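Local coordinates for protein CD1-2 antigen (Gallus gallus, PDB 3DBX) that probably presents lipid antigens to T cells, as other CD1 molecules of the MHC class I-like family do, at residues 38-43 and 54-59; 97-102 and 119-124; 205-210 and 221-226. All blocks are in the same frame, centred on the assembly; numbering follows the deposited sequence.

In the fold
Contacts 1 and 2 both belong to the MHC-like domain and reach the same antiparallel sheet, with centres about 25 Å apart, whereas contact 3 lies in the immunoglobulin C1-set domain, its centre about 40 Å from that of contact 2. All three are largely buried, but their chemistry differs with place. Contact 1 packs a loop against strand 38-43 through side chains, with an arginine at its partly exposed border. Contact 2 joins neighbouring strands of a hairpin, so backbone hydrogen bonds and a salt bridge dominate. Contact 3 spans the two sheets of a sandwich and is made of tryptophan, leucine, valine and a disulfide-bonded cysteine.

Contact 1: 38-43 and 54-59; sequences VPIMVL and RPWVQE
Ile40 meets the loop 54-59 with both of its branches. Its CD1 methyl approaches the six-membered ring of Trp56 obliquely, 3.4 Å from CH2, the two side chains crossing at about a right angle, while CG2 lies 3.7 Å from Val57 CG1 and almost as near to CG2 of the same valine. The CG2 branch stands opposite the backbone nitrogen and CG1 opposite the carbonyl carbon (chi1 -70°), which spreads the two ends between tryptophan and valine. Val38 adds CG1 at the edge of the Trp56 ring, and the same methyl sits 3.7 Å from Arg54 NE, in the plane of the guanidinium. Pro39 CD lies near Arg54 NH2 in a looser contact of 4.2 Å, and the aliphatic CG of Arg54 approaches the carbonyl oxygen of Pro39, a buried acceptor for which the model holds no hydrogen-bond partner.

Within the loop, Arg54 CB and Val57 CG2 both rest on one face of the indole of Trp56, displaced toward the rim. A turn bond from Val57 N to Arg54 O, 3.1 Å long, draws these two residues together, and the bend of the Arg54 chain at chi2 (-75°) carries its guanidinium back past Val38 and Pro39. Asp184 lies near both polar ends, through a weak hydrogen bond to Trp56 NE1 and a long, weak ion pair with Arg54 NE.

The strand itself carries a classic beta bulge, Ile40 and Met41 both facing Ala33 of strand 27-35. In the MHC-like domain, the loop after strand 50-52 thus packs back on strand 38-43 beside helix 156-180, which meets Ile40 through Tyr173 and Trp56 through Leu177; helix 182-185 touches Val38 and Trp56, and Ile52 of strand 50-52 supports Val57.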
ATOM      1  N   VAL A  38       8.799  -1.935   4.390  1.00 28.97           N
ATOM      2  CA  VAL A  38       8.852  -2.875   5.502  1.00 30.91           C
ATOM      3  C   VAL A  38       8.115  -2.212   6.652  1.00 31.34           C
ATOM      4  O   VAL A  38       8.534  -1.132   7.081  1.00 30.83           O
ATOM      5  CB  VAL A  38      10.314  -3.087   5.956  1.00 30.98           C
ATOM      6  CG1 VAL A  38      10.366  -4.024   7.185  1.00 33.20           C
ATOM      7  CG2 VAL A  38      11.160  -3.627   4.784  1.00 34.04           C
ATOM      8  N   PRO A  39       7.017  -2.833   7.121  1.00 33.05           N
ATOM      9  CA  PRO A  39       6.293  -2.410   8.321  1.00 33.59           C
ATOM     10  C   PRO A  39       7.197  -2.563   9.541  1.00 35.20           C
ATOM     11  O   PRO A  39       7.736  -3.644   9.771  1.00 37.74           O
ATOM     12  CB  PRO A  39       5.152  -3.409   8.388  1.00 34.80           C
ATOM     13  CG  PRO A  39       4.967  -3.866   6.940  1.00 34.54           C
ATOM     14  CD  PRO A  39       6.376  -4.012   6.498  1.00 33.56           C
ATOM     15  N   ILE A  40       7.405  -1.476  10.279  1.00 35.31           N
ATOM     16  CA  ILE A  40       8.318  -1.445  11.442  1.00 37.83           C
ATOM     17  C   ILE A  40       7.497  -1.577  12.727  1.00 39.08           C
ATOM     18  O   ILE A  40       7.885  -2.290  13.663  1.00 40.76           O
ATOM     19  CB  ILE A  40       9.171  -0.109  11.450  1.00 36.91           C
ATOM     20  CG1 ILE A  40      10.176  -0.117  10.314  1.00 39.11           C
ATOM     21  CG2 ILE A  40       9.933   0.070  12.721  1.00 41.85           C
ATOM     22  CD1 ILE A  40      10.812  -1.455  10.095  1.00 39.27           C
ATOM     23  N   MET A  41       6.361  -0.875  12.741  1.00 38.14           N
ATOM     24  CA  MET A  41       5.486  -0.776  13.902  1.00 40.72           C
ATOM     25  C   MET A  41       4.061  -0.720  13.399  1.00 38.43           C
ATOM     26  O   MET A  41       3.793  -0.133  12.351  1.00 35.92           O
ATOM     27  CB  MET A  41       5.777   0.498  14.703  1.00 41.13           C
ATOM     28  CG  MET A  41       6.995   0.406  15.575  1.00 45.69           C
ATOM     29  SD  MET A  41       7.320   1.847  16.615  1.00 50.97           S
ATOM     30  CE  MET A  41       7.568   3.128  15.381  1.00 46.89           C
ATOM     31  N   VAL A  42       3.154  -1.346  14.122  1.00 39.39           N
ATOM     32  CA  VAL A  42       1.746  -1.242  13.777  1.00 39.40           C
ATOM     33  C   VAL A  42       0.975  -0.925  15.054  1.00 41.42           C
ATOM     34  O   VAL A  42       1.234  -1.498  16.110  1.00 43.61           O
ATOM     35  CB  VAL A  42       1.257  -2.535  13.046  1.00 39.76           C
ATOM     36  CG1 VAL A  42      -0.233  -2.782  13.185  1.00 42.48           C
ATOM     37  CG2 VAL A  42       1.611  -2.445  11.559  1.00 39.83           C
ATOM     38  N   LEU A  43       0.048   0.013  14.972  1.00 41.13           N
ATOM     39  CA  LEU A  43      -0.713   0.370  16.145  1.00 44.53           C
ATOM     40  C   LEU A  43      -1.731  -0.748  16.404  1.00 47.28           C
ATOM     41  O   LEU A  43      -2.413  -1.181  15.472  1.00 46.87           O
ATOM     42  CB  LEU A  43      -1.386   1.730  15.920  1.00 43.23           C
ATOM     43  CG  LEU A  43      -2.194   2.324  17.081  1.00 46.12           C
ATOM     44  CD1 LEU A  43      -1.248   2.875  18.099  1.00 46.88           C
ATOM     45  CD2 LEU A  43      -3.173   3.422  16.625  1.00 45.45           C
ATOM     46  N   ARG A  54       9.248  -6.481  13.618  1.00 50.66           N
ATOM     47  CA  ARG A  54      10.468  -7.195  13.221  1.00 52.29           C
ATOM     48  C   ARG A  54      11.363  -7.432  14.417  1.00 54.80           C
ATOM     49  O   ARG A  54      11.445  -6.561  15.275  1.00 54.27           O
ATOM     50  CB  ARG A  54      11.228  -6.417  12.130  1.00 50.18           C
ATOM     51  CG  ARG A  54      10.424  -6.194  10.864  1.00 49.01           C
ATOM     52  CD  ARG A  54      10.338  -7.472  10.066  1.00 53.76           C
ATOM     53  NE  ARG A  54       9.588  -7.271   8.836  1.00 55.41           N
ATOM     54  CZ  ARG A  54       8.598  -8.057   8.423  1.00 58.26           C
ATOM     55  NH1 ARG A  54       8.254  -9.128   9.140  1.00 62.51           N
ATOM     56  NH2 ARG A  54       7.963  -7.786   7.286  1.00 56.15           N
ATOM     57  N   PRO A  55      12.041  -8.613  14.472  1.00 57.88           N
ATOM     58  CA  PRO A  55      12.907  -8.943  15.607  1.00 61.33           C
ATOM     59  C   PRO A  55      14.131  -8.026  15.743  1.00 61.61           C
ATOM     60  O   PRO A  55      14.661  -7.894  16.852  1.00 64.53           O
ATOM     61  CB  PRO A  55      13.324 -10.403  15.332  1.00 64.04           C
ATOM     62  CG  PRO A  55      12.325 -10.920  14.341  1.00 62.36           C
ATOM     63  CD  PRO A  55      12.008  -9.718  13.491  1.00 58.50           C
ATOM     64  N   TRP A  56      14.559  -7.402  14.641  1.00 59.44           N
ATOM     65  CA  TRP A  56      15.660  -6.410  14.641  1.00 59.53           C
ATOM     66  C   TRP A  56      15.231  -4.974  15.036  1.00 59.56           C
ATOM     67  O   TRP A  56      16.085  -4.104  15.197  1.00 61.00           O
ATOM     68  CB  TRP A  56      16.392  -6.397  13.273  1.00 56.98           C
ATOM     69  CG  TRP A  56      15.501  -6.049  12.071  1.00 51.09           C
ATOM     70  CD1 TRP A  56      14.894  -6.927  11.226  1.00 48.02           C
ATOM     71  CD2 TRP A  56      15.136  -4.741  11.610  1.00 47.67           C
ATOM     72  NE1 TRP A  56      14.159  -6.253  10.276  1.00 45.78           N
ATOM     73  CE2 TRP A  56      14.283  -4.911  10.498  1.00 43.54           C
ATOM     74  CE3 TRP A  56      15.438  -3.446  12.035  1.00 46.87           C
ATOM     75  CZ2 TRP A  56      13.744  -3.839   9.802  1.00 43.14           C
ATOM     76  CZ3 TRP A  56      14.891  -2.387  11.355  1.00 44.88           C
ATOM     77  CH2 TRP A  56      14.061  -2.585  10.246  1.00 43.38           C
ATOM     78  N   VAL A  57      13.922  -4.726  15.181  1.00 59.79           N
ATOM     79  CA  VAL A  57      13.383  -3.382  15.479  1.00 60.33           C
ATOM     80  C   VAL A  57      13.352  -2.942  16.981  1.00 64.61           C
ATOM     81  O   VAL A  57      13.416  -1.734  17.281  1.00 64.75           O
ATOM     82  CB  VAL A  57      11.952  -3.209  14.853  1.00 57.63           C
ATOM     83  CG1 VAL A  57      11.207  -2.012  15.442  1.00 56.92           C
ATOM     84  CG2 VAL A  57      12.016  -3.062  13.340  1.00 55.53           C
ATOM     85  N   GLN A  58      13.281  -3.910  17.903  1.00 68.75           N
ATOM     86  CA  GLN A  58      12.838  -3.670  19.297  1.00 72.97           C
ATOM     87  C   GLN A  58      13.784  -2.863  20.204  1.00 76.76           C
ATOM     88  O   GLN A  58      13.451  -1.743  20.619  1.00 76.57           O
ATOM     89  CB  GLN A  58      12.477  -5.011  19.974  1.00 75.83           C
ATOM     90  CG  GLN A  58      11.388  -4.931  21.046  1.00 78.17           C
ATOM     91  CD  GLN A  58      11.902  -4.428  22.383  1.00 83.10           C
ATOM     92  OE1 GLN A  58      12.770  -5.046  23.015  1.00 86.13           O
ATOM     93  NE2 GLN A  58      11.360  -3.301  22.828  1.00 83.75           N
ATOM     94  N   GLU A  59      14.938  -3.455  20.527  1.00 80.84           N
ATOM     95  CA  GLU A  59      15.886  -2.892  21.499  1.00 85.72           C
ATOM     96  C   GLU A  59      16.783  -1.810  20.885  1.00 85.62           C
ATOM     97  O   GLU A  59      17.955  -1.670  21.253  1.00 88.78           O
ATOM     98  CB  GLU A  59      16.746  -4.008  22.118  1.00 89.86           C
TER

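Contact 2: 97-102 and 119-124; sequences RVFQIH and IGEGGR
Phe99, Gln100 and Ile101 pair with Glu121, Gly120 and Ile119 in the antiparallel beta hairpin formed by strands 97-107 and 113-121 of the MHC-like sheet. Gln100 and Gly120 are the hydrogen-bonded pair: Gly120 N gives to Gln100 O at 2.9 Å, and Gln100 N gives back to Gly120 O at 3.0 Å. Gly122 N, just beyond the strand in a type I' turn, donates to Val98 O. Val98 N instead uses a water, which donates in turn to Glu121 OE2 and so bridges the strands. The amide of Gln100 looks elsewhere, hydrogen-bonding to the neighbouring protein chain through both OE1 and NE2.

On the face bearing Phe99, the CG of Glu121 lies over the phenyl ring, 4.2 Å from its centroid, in a CH-pi contact; on the same face, Ile119 touches a bound palmitic acid. A bend at chi2 (-79°) turns the carboxylate toward Arg97, while OE1 forms a salt bridge with Arg140. The second salt bridge, Arg97 NH1 to Glu121 OE2, measures 2.6 Å, the oxygen lying in the guanidinium plane but met from 54° out of the carboxylate plane.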
ATOM      1  N   ARG A  97     -16.928  10.625  11.481  1.00 54.42           N
ATOM      2  CA  ARG A  97     -15.922  11.383  10.770  1.00 52.69           C
ATOM      3  C   ARG A  97     -14.694  10.475  10.658  1.00 49.39           C
ATOM      4  O   ARG A  97     -14.356   9.783  11.612  1.00 49.85           O
ATOM      5  CB  ARG A  97     -15.561  12.650  11.549  1.00 53.48           C
ATOM      6  CG  ARG A  97     -16.533  13.781  11.381  1.00 57.72           C
ATOM      7  CD  ARG A  97     -16.474  14.378   9.996  1.00 58.34           C
ATOM      8  NE  ARG A  97     -17.715  15.085   9.705  1.00 62.14           N
ATOM      9  CZ  ARG A  97     -18.027  15.601   8.526  1.00 61.49           C
ATOM     10  NH1 ARG A  97     -17.200  15.492   7.497  1.00 59.54           N
ATOM     11  NH2 ARG A  97     -19.186  16.192   8.368  1.00 65.56           N
ATOM     12  N   VAL A  98     -14.059  10.434   9.493  1.00 47.37           N
ATOM     13  CA  VAL A  98     -12.787   9.729   9.367  1.00 44.66           C
ATOM     14  C   VAL A  98     -11.662  10.724   9.101  1.00 43.00           C
ATOM     15  O   VAL A  98     -11.663  11.429   8.079  1.00 41.84           O
ATOM     16  CB  VAL A  98     -12.767   8.674   8.229  1.00 43.78           C
ATOM     17  CG1 VAL A  98     -11.504   7.808   8.328  1.00 42.12           C
ATOM     18  CG2 VAL A  98     -13.991   7.800   8.256  1.00 47.91           C
ATOM     19  N   PHE A  99     -10.677  10.746   9.998  1.00 41.81           N
ATOM     20  CA  PHE A  99      -9.481  11.570   9.798  1.00 40.98           C
ATOM     21  C   PHE A  99      -8.296  10.688   9.461  1.00 38.66           C
ATOM     22  O   PHE A  99      -8.227   9.564   9.933  1.00 39.00           O
ATOM     23  CB  PHE A  99      -9.172  12.423  11.038  1.00 41.96           C
ATOM     24  CG  PHE A  99     -10.182  13.531  11.290  1.00 44.59           C
ATOM     25  CD1 PHE A  99      -9.953  14.819  10.814  1.00 43.68           C
ATOM     26  CD2 PHE A  99     -11.347  13.278  12.006  1.00 44.72           C
ATOM     27  CE1 PHE A  99     -10.879  15.839  11.031  1.00 49.92           C
ATOM     28  CE2 PHE A  99     -12.264  14.285  12.246  1.00 50.25           C
ATOM     29  CZ  PHE A  99     -12.030  15.574  11.759  1.00 51.12           C
ATOM     30  N   GLN A 100      -7.360  11.205   8.663  1.00 37.90           N
ATOM     31  CA  GLN A 100      -6.150  10.457   8.267  1.00 35.09           C
ATOM     32  C   GLN A 100      -4.917  11.359   8.327  1.00 35.77           C
ATOM     33  O   GLN A 100      -5.004  12.568   8.063  1.00 36.28           O
ATOM     34  CB  GLN A 100      -6.314   9.854   6.873  1.00 35.19           C
ATOM     35  CG  GLN A 100      -7.348   8.708   6.786  1.00 35.59           C
ATOM     36  CD  GLN A 100      -7.843   8.438   5.396  1.00 36.55           C
ATOM     37  OE1 GLN A 100      -8.789   9.051   4.965  1.00 37.97           O
ATOM     38  NE2 GLN A 100      -7.220   7.496   4.698  1.00 35.26           N
ATOM     39  N   ILE A 101      -3.773  10.773   8.697  0.50 34.28           N
ATOM     40  CA  ILE A 101      -2.521  11.524   8.868  0.50 35.64           C
ATOM     41  C   ILE A 101      -1.380  10.794   8.175  0.50 34.42           C
ATOM     42  O   ILE A 101      -1.092   9.644   8.497  0.50 33.20           O
ATOM     43  CB  ILE A 101      -2.146  11.736  10.380  0.50 36.61           C
ATOM     44  CG1 ILE A 101      -3.228  12.523  11.127  0.50 39.51           C
ATOM     45  CG2 ILE A 101      -0.809  12.483  10.520  0.50 37.58           C
ATOM     46  CD1 ILE A 101      -4.215  11.658  11.891  0.50 40.36           C
ATOM     47  N   HIS A 102      -0.738  11.458   7.220  1.00 35.56           N
ATOM     48  CA  HIS A 102       0.376  10.863   6.498  1.00 34.66           C
ATOM     49  C   HIS A 102       1.590  11.743   6.723  1.00 37.11           C
ATOM     50  O   HIS A 102       1.578  12.914   6.387  1.00 38.31           O
ATOM     51  CB  HIS A 102       0.040  10.725   5.011  1.00 35.56           C
ATOM     52  CG  HIS A 102       1.137  10.110   4.198  1.00 34.57           C
ATOM     53  ND1 HIS A 102       1.243  10.300   2.839  1.00 33.83           N
ATOM     54  CD2 HIS A 102       2.170   9.299   4.549  1.00 36.72           C
ATOM     55  CE1 HIS A 102       2.296   9.637   2.384  1.00 38.22           C
ATOM     56  NE2 HIS A 102       2.886   9.033   3.403  1.00 35.12           N
ATOM     57  N   ILE A 119      -2.762  16.084   6.650  1.00 46.60           N
ATOM     58  CA  ILE A 119      -4.018  15.634   7.273  1.00 45.17           C
ATOM     59  C   ILE A 119      -5.168  15.631   6.258  1.00 45.85           C
ATOM     60  O   ILE A 119      -5.348  16.595   5.534  1.00 48.32           O
ATOM     61  CB  ILE A 119      -4.405  16.502   8.522  1.00 47.30           C
ATOM     62  CG1 ILE A 119      -3.230  16.559   9.517  1.00 47.99           C
ATOM     63  CG2 ILE A 119      -5.617  15.936   9.202  1.00 44.93           C
ATOM     64  CD1 ILE A 119      -3.448  17.434  10.762  1.00 51.34           C
ATOM     65  N   GLY A 120      -5.940  14.544   6.223  1.00 43.50           N
ATOM     66  CA  GLY A 120      -7.167  14.477   5.442  1.00 44.45           C
ATOM     67  C   GLY A 120      -8.413  14.248   6.287  1.00 45.23           C
ATOM     68  O   GLY A 120      -8.343  13.735   7.420  1.00 43.95           O
ATOM     69  N   GLU A 121      -9.559  14.627   5.731  1.00 47.13           N
ATOM     70  CA  GLU A 121     -10.848  14.298   6.315  1.00 48.47           C
ATOM     71  C   GLU A 121     -11.760  13.816   5.204  1.00 48.96           C
ATOM     72  O   GLU A 121     -11.778  14.382   4.101  1.00 49.79           O
ATOM     73  CB  GLU A 121     -11.452  15.516   7.026  1.00 51.95           C
ATOM     74  CG  GLU A 121     -12.791  15.267   7.735  1.00 55.76           C
ATOM     75  CD  GLU A 121     -13.978  15.264   6.781  1.00 62.86           C
ATOM     76  OE1 GLU A 121     -13.970  16.032   5.795  1.00 66.20           O
ATOM     77  OE2 GLU A 121     -14.916  14.466   6.995  1.00 66.08           O
ATOM     78  N   GLY A 122     -12.526  12.769   5.502  1.00 48.73           N
ATOM     79  CA  GLY A 122     -13.404  12.161   4.507  1.00 49.05           C
ATOM     80  C   GLY A 122     -12.700  11.758   3.227  1.00 47.65           C
ATOM     81  O   GLY A 122     -13.311  11.760   2.170  1.00 50.37           O
ATOM     82  N   GLY A 123     -11.415  11.425   3.307  1.00 45.48           N
ATOM     83  CA  GLY A 123     -10.687  10.896   2.150  1.00 44.05           C
ATOM     84  C   GLY A 123     -10.235  11.929   1.133  1.00 45.55           C
ATOM     85  O   GLY A 123      -9.942  11.595   0.005  1.00 45.83           O
ATOM     86  N   ARG A 124     -10.204  13.197   1.533  1.00 46.51           N
ATOM     87  CA  ARG A 124      -9.679  14.273   0.705  1.00 48.92           C
ATOM     88  C   ARG A 124      -8.728  15.072   1.586  1.00 48.43           C
ATOM     89  O   ARG A 124      -8.861  15.032   2.804  1.00 46.87           O
ATOM     90  CB  ARG A 124     -10.827  15.203   0.251  1.00 52.36           C
ATOM     91  CG  ARG A 124     -11.917  14.508  -0.560  1.00 53.99           C
ATOM     92  CD  ARG A 124     -13.065  15.452  -0.947  1.00 58.92           C
ATOM     93  NE  ARG A 124     -13.759  16.021   0.212  1.00 64.69           N
ATOM     94  CZ  ARG A 124     -13.989  17.323   0.402  1.00 69.67           C
ATOM     95  NH1 ARG A 124     -13.559  18.226  -0.478  1.00 73.37           N
ATOM     96  NH2 ARG A 124     -14.653  17.728   1.480  1.00 70.38           N
TER
HETATM   97  O   HOH W   1     -15.347  11.693   7.429  1.00 44.04           O

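Contact 3: 205-210 and 221-226; sequences LLLVCR and VTWLRD
The core of the immunoglobulin C1-set sandwich is bridged here, where strand 205-210 of one sheet faces strand 221-225 of the other, the axes of these short segments 9.4 Å apart at closest approach. The contact centres on the cysteine and tryptophan characteristic of this fold: Cys209, joined by a disulfide to Cys267, and Trp223. The indole reaches across with its six-membered ring first. Its CZ2 lies 3.5 Å from Cys209 CB and equally close to the backbone N of Cys209, which is met at the ring edge, near the ring plane; the carbonyl carbon of Val208 lies at that edge too. At the neighbouring corner CH2 comes within 3.6 Å of Leu207 CB, and CD1 of the leucine extends toward CZ3. Two residues before Trp223 on the same strand, Val221 CG1 approaches the sulfur of Cys209 at 4.2 Å. Cys209 CB points toward strand 221-225, and a chi1 of -179°, opposite the backbone nitrogen, sets the sulfur on the side of Val221, where it bonds Cys267 of strand 265-270.

Tyr265 also touches Leu207, while a weak hydrogen bond to Ser253 OG engages Trp223 NE1. Between these two strands, then, the contact is apolar packing without a polar bond, and the covalent link to strand 265-270 ties the same two sheets together beside the indole.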
ATOM      1  N   LEU A 205      -5.223 -10.925 -30.564  1.00 46.59           N
ATOM      2  CA  LEU A 205      -4.769 -11.833 -29.533  1.00 42.88           C
ATOM      3  C   LEU A 205      -4.273 -10.968 -28.410  1.00 39.48           C
ATOM      4  O   LEU A 205      -3.723  -9.903 -28.663  1.00 40.03           O
ATOM      5  CB  LEU A 205      -3.566 -12.633 -30.041  1.00 43.27           C
ATOM      6  CG  LEU A 205      -3.696 -13.934 -30.811  1.00 45.00           C
ATOM      7  CD1 LEU A 205      -2.415 -14.167 -31.504  1.00 46.72           C
ATOM      8  CD2 LEU A 205      -3.874 -15.015 -29.790  1.00 45.68           C
ATOM      9  N   LEU A 206      -4.457 -11.413 -27.175  1.00 36.70           N
ATOM     10  CA  LEU A 206      -3.865 -10.728 -26.047  1.00 34.32           C
ATOM     11  C   LEU A 206      -2.651 -11.526 -25.592  1.00 31.67           C
ATOM     12  O   LEU A 206      -2.790 -12.675 -25.177  1.00 30.54           O
ATOM     13  CB  LEU A 206      -4.869 -10.566 -24.913  1.00 34.66           C
ATOM     14  CG  LEU A 206      -4.405  -9.756 -23.686  1.00 34.88           C
ATOM     15  CD1 LEU A 206      -4.309  -8.299 -24.102  1.00 36.82           C
ATOM     16  CD2 LEU A 206      -5.413  -9.897 -22.536  1.00 35.76           C
ATOM     17  N   LEU A 207      -1.453 -10.945 -25.701  1.00 29.63           N
ATOM     18  CA  LEU A 207      -0.291 -11.611 -25.132  1.00 26.61           C
ATOM     19  C   LEU A 207      -0.149 -11.114 -23.712  1.00 26.63           C
ATOM     20  O   LEU A 207      -0.281  -9.919 -23.490  1.00 25.64           O
ATOM     21  CB  LEU A 207       0.986 -11.318 -25.921  1.00 28.22           C
ATOM     22  CG  LEU A 207       0.883 -11.597 -27.426  1.00 30.96           C
ATOM     23  CD1 LEU A 207       2.215 -11.337 -28.078  1.00 32.17           C
ATOM     24  CD2 LEU A 207       0.405 -13.017 -27.708  1.00 31.66           C
ATOM     25  N   VAL A 208       0.114 -12.031 -22.772  1.00 24.27           N
ATOM     26  CA  VAL A 208       0.199 -11.714 -21.337  1.00 24.05           C
ATOM     27  C   VAL A 208       1.555 -12.134 -20.837  1.00 25.08           C
ATOM     28  O   VAL A 208       1.984 -13.248 -21.108  1.00 24.53           O
ATOM     29  CB  VAL A 208      -0.864 -12.478 -20.498  1.00 24.04           C
ATOM     30  CG1 VAL A 208      -0.763 -12.143 -19.018  1.00 23.06           C
ATOM     31  CG2 VAL A 208      -2.302 -12.182 -20.994  1.00 24.39           C
ATOM     32  N   CYS A 209       2.248 -11.233 -20.145  1.00 25.87           N
ATOM     33  CA  CYS A 209       3.476 -11.597 -19.452  1.00 24.88           C
ATOM     34  C   CYS A 209       3.161 -11.449 -17.946  1.00 25.09           C
ATOM     35  O   CYS A 209       2.869 -10.345 -17.502  1.00 24.08           O
ATOM     36  CB  CYS A 209       4.537 -10.597 -19.829  1.00 25.75           C
ATOM     37  SG  CYS A 209       6.137 -10.903 -19.074  1.00 29.63           S
ATOM     38  N   ARG A 210       3.172 -12.546 -17.189  1.00 24.70           N
ATOM     39  CA  ARG A 210       2.874 -12.473 -15.775  1.00 24.26           C
ATOM     40  C   ARG A 210       4.202 -12.618 -15.035  1.00 23.58           C
ATOM     41  O   ARG A 210       4.897 -13.609 -15.217  1.00 23.74           O
ATOM     42  CB  ARG A 210       1.898 -13.581 -15.391  1.00 26.76           C
ATOM     43  CG  ARG A 210       1.564 -13.627 -13.885  1.00 28.11           C
ATOM     44  CD  ARG A 210       0.746 -14.885 -13.581  1.00 34.79           C
ATOM     45  NE  ARG A 210       0.675 -15.133 -12.143  1.00 37.25           N
ATOM     46  CZ  ARG A 210       0.073 -16.168 -11.583  1.00 38.83           C
ATOM     47  NH1 ARG A 210      -0.562 -17.062 -12.336  1.00 40.91           N
ATOM     48  NH2 ARG A 210       0.072 -16.280 -10.269  1.00 41.73           N
ATOM     49  N   VAL A 221       8.979  -3.918 -17.179  1.00 34.95           N
ATOM     50  CA  VAL A 221       8.591  -5.030 -18.039  1.00 33.51           C
ATOM     51  C   VAL A 221       8.227  -4.425 -19.385  1.00 37.27           C
ATOM     52  O   VAL A 221       7.339  -3.548 -19.455  1.00 38.42           O
ATOM     53  CB  VAL A 221       7.373  -5.741 -17.485  1.00 30.98           C
ATOM     54  CG1 VAL A 221       6.959  -6.876 -18.429  1.00 29.51           C
ATOM     55  CG2 VAL A 221       7.652  -6.272 -16.059  1.00 29.75           C
ATOM     56  N   THR A 222       8.931  -4.846 -20.441  1.00 37.97           N
ATOM     57  CA  THR A 222       8.654  -4.344 -21.773  1.00 41.30           C
ATOM     58  C   THR A 222       8.403  -5.511 -22.736  1.00 39.74           C
ATOM     59  O   THR A 222       8.780  -6.652 -22.463  1.00 37.35           O
ATOM     60  CB  THR A 222       9.765  -3.400 -22.309  1.00 45.74           C
ATOM     61  OG1 THR A 222      11.017  -4.094 -22.349  1.00 48.66           O
ATOM     62  CG2 THR A 222       9.926  -2.148 -21.388  1.00 48.60           C
ATOM     63  N   TRP A 223       7.725  -5.203 -23.837  1.00 40.19           N
ATOM     64  CA  TRP A 223       7.492  -6.164 -24.890  1.00 38.70           C
ATOM     65  C   TRP A 223       8.456  -5.878 -25.980  1.00 41.49           C
ATOM     66  O   TRP A 223       8.751  -4.723 -26.244  1.00 44.42           O
ATOM     67  CB  TRP A 223       6.065  -6.036 -25.387  1.00 38.40           C
ATOM     68  CG  TRP A 223       5.113  -6.687 -24.417  1.00 35.23           C
ATOM     69  CD1 TRP A 223       4.420  -6.079 -23.389  1.00 34.66           C
ATOM     70  CD2 TRP A 223       4.780  -8.071 -24.369  1.00 32.41           C
ATOM     71  NE1 TRP A 223       3.683  -7.021 -22.713  1.00 32.52           N
ATOM     72  CE2 TRP A 223       3.877  -8.247 -23.302  1.00 31.39           C
ATOM     73  CE3 TRP A 223       5.159  -9.190 -25.133  1.00 33.90           C
ATOM     74  CZ2 TRP A 223       3.359  -9.489 -22.973  1.00 29.12           C
ATOM     75  CZ3 TRP A 223       4.630 -10.428 -24.799  1.00 33.04           C
ATOM     76  CH2 TRP A 223       3.766 -10.569 -23.732  1.00 28.91           C
ATOM     77  N   LEU A 224       8.967  -6.927 -26.607  1.00 41.34           N
ATOM     78  CA  LEU A 224       9.820  -6.765 -27.783  1.00 45.12           C
ATOM     79  C   LEU A 224       9.110  -7.381 -28.992  1.00 45.83           C
ATOM     80  O   LEU A 224       8.533  -8.472 -28.883  1.00 41.88           O
ATOM     81  CB  LEU A 224      11.190  -7.412 -27.570  1.00 45.90           C
ATOM     82  CG  LEU A 224      12.045  -7.011 -26.354  1.00 45.97           C
ATOM     83  CD1 LEU A 224      13.047  -8.116 -26.071  1.00 46.81           C
ATOM     84  CD2 LEU A 224      12.749  -5.723 -26.584  1.00 47.59           C
ATOM     85  N   ARG A 225       9.100  -6.640 -30.101  1.00 49.52           N
ATOM     86  CA  ARG A 225       8.547  -7.107 -31.380  1.00 53.46           C
ATOM     87  C   ARG A 225       9.751  -7.226 -32.321  1.00 58.62           C
ATOM     88  O   ARG A 225      10.430  -6.230 -32.606  1.00 62.08           O
ATOM     89  CB  ARG A 225       7.494  -6.122 -31.916  1.00 54.58           C
ATOM     90  CG  ARG A 225       7.000  -6.400 -33.326  1.00 58.54           C
ATOM     91  CD  ARG A 225       6.112  -5.267 -33.875  1.00 62.00           C
ATOM     92  NE  ARG A 225       4.916  -5.016 -33.055  1.00 64.57           N
ATOM     93  CZ  ARG A 225       4.611  -3.843 -32.489  1.00 65.98           C
ATOM     94  NH1 ARG A 225       5.403  -2.785 -32.654  1.00 69.88           N
ATOM     95  NH2 ARG A 225       3.502  -3.724 -31.760  1.00 63.00           N
ATOM     96  N   ASP A 226      10.035  -8.461 -32.734  1.00 59.54           N
ATOM     97  CA  ASP A 226      11.304  -8.837 -33.383  1.00 64.87           C
ATOM     98  C   ASP A 226      12.604  -8.444 -32.661  1.00 66.67           C
ATOM     99  O   ASP A 226      13.675  -8.476 -33.252  1.00 71.97           O
ATOM    100  CB  ASP A 226      11.277  -8.441 -34.853  1.00 69.90           C
ATOM    101  CG  ASP A 226      10.183  -9.186 -35.596  1.00 70.27           C
ATOM    102  OD1 ASP A 226       9.990 -10.395 -35.229  1.00 68.75           O
ATOM    103  OD2 ASP A 226       9.498  -8.586 -36.484  1.00 74.79           O
TER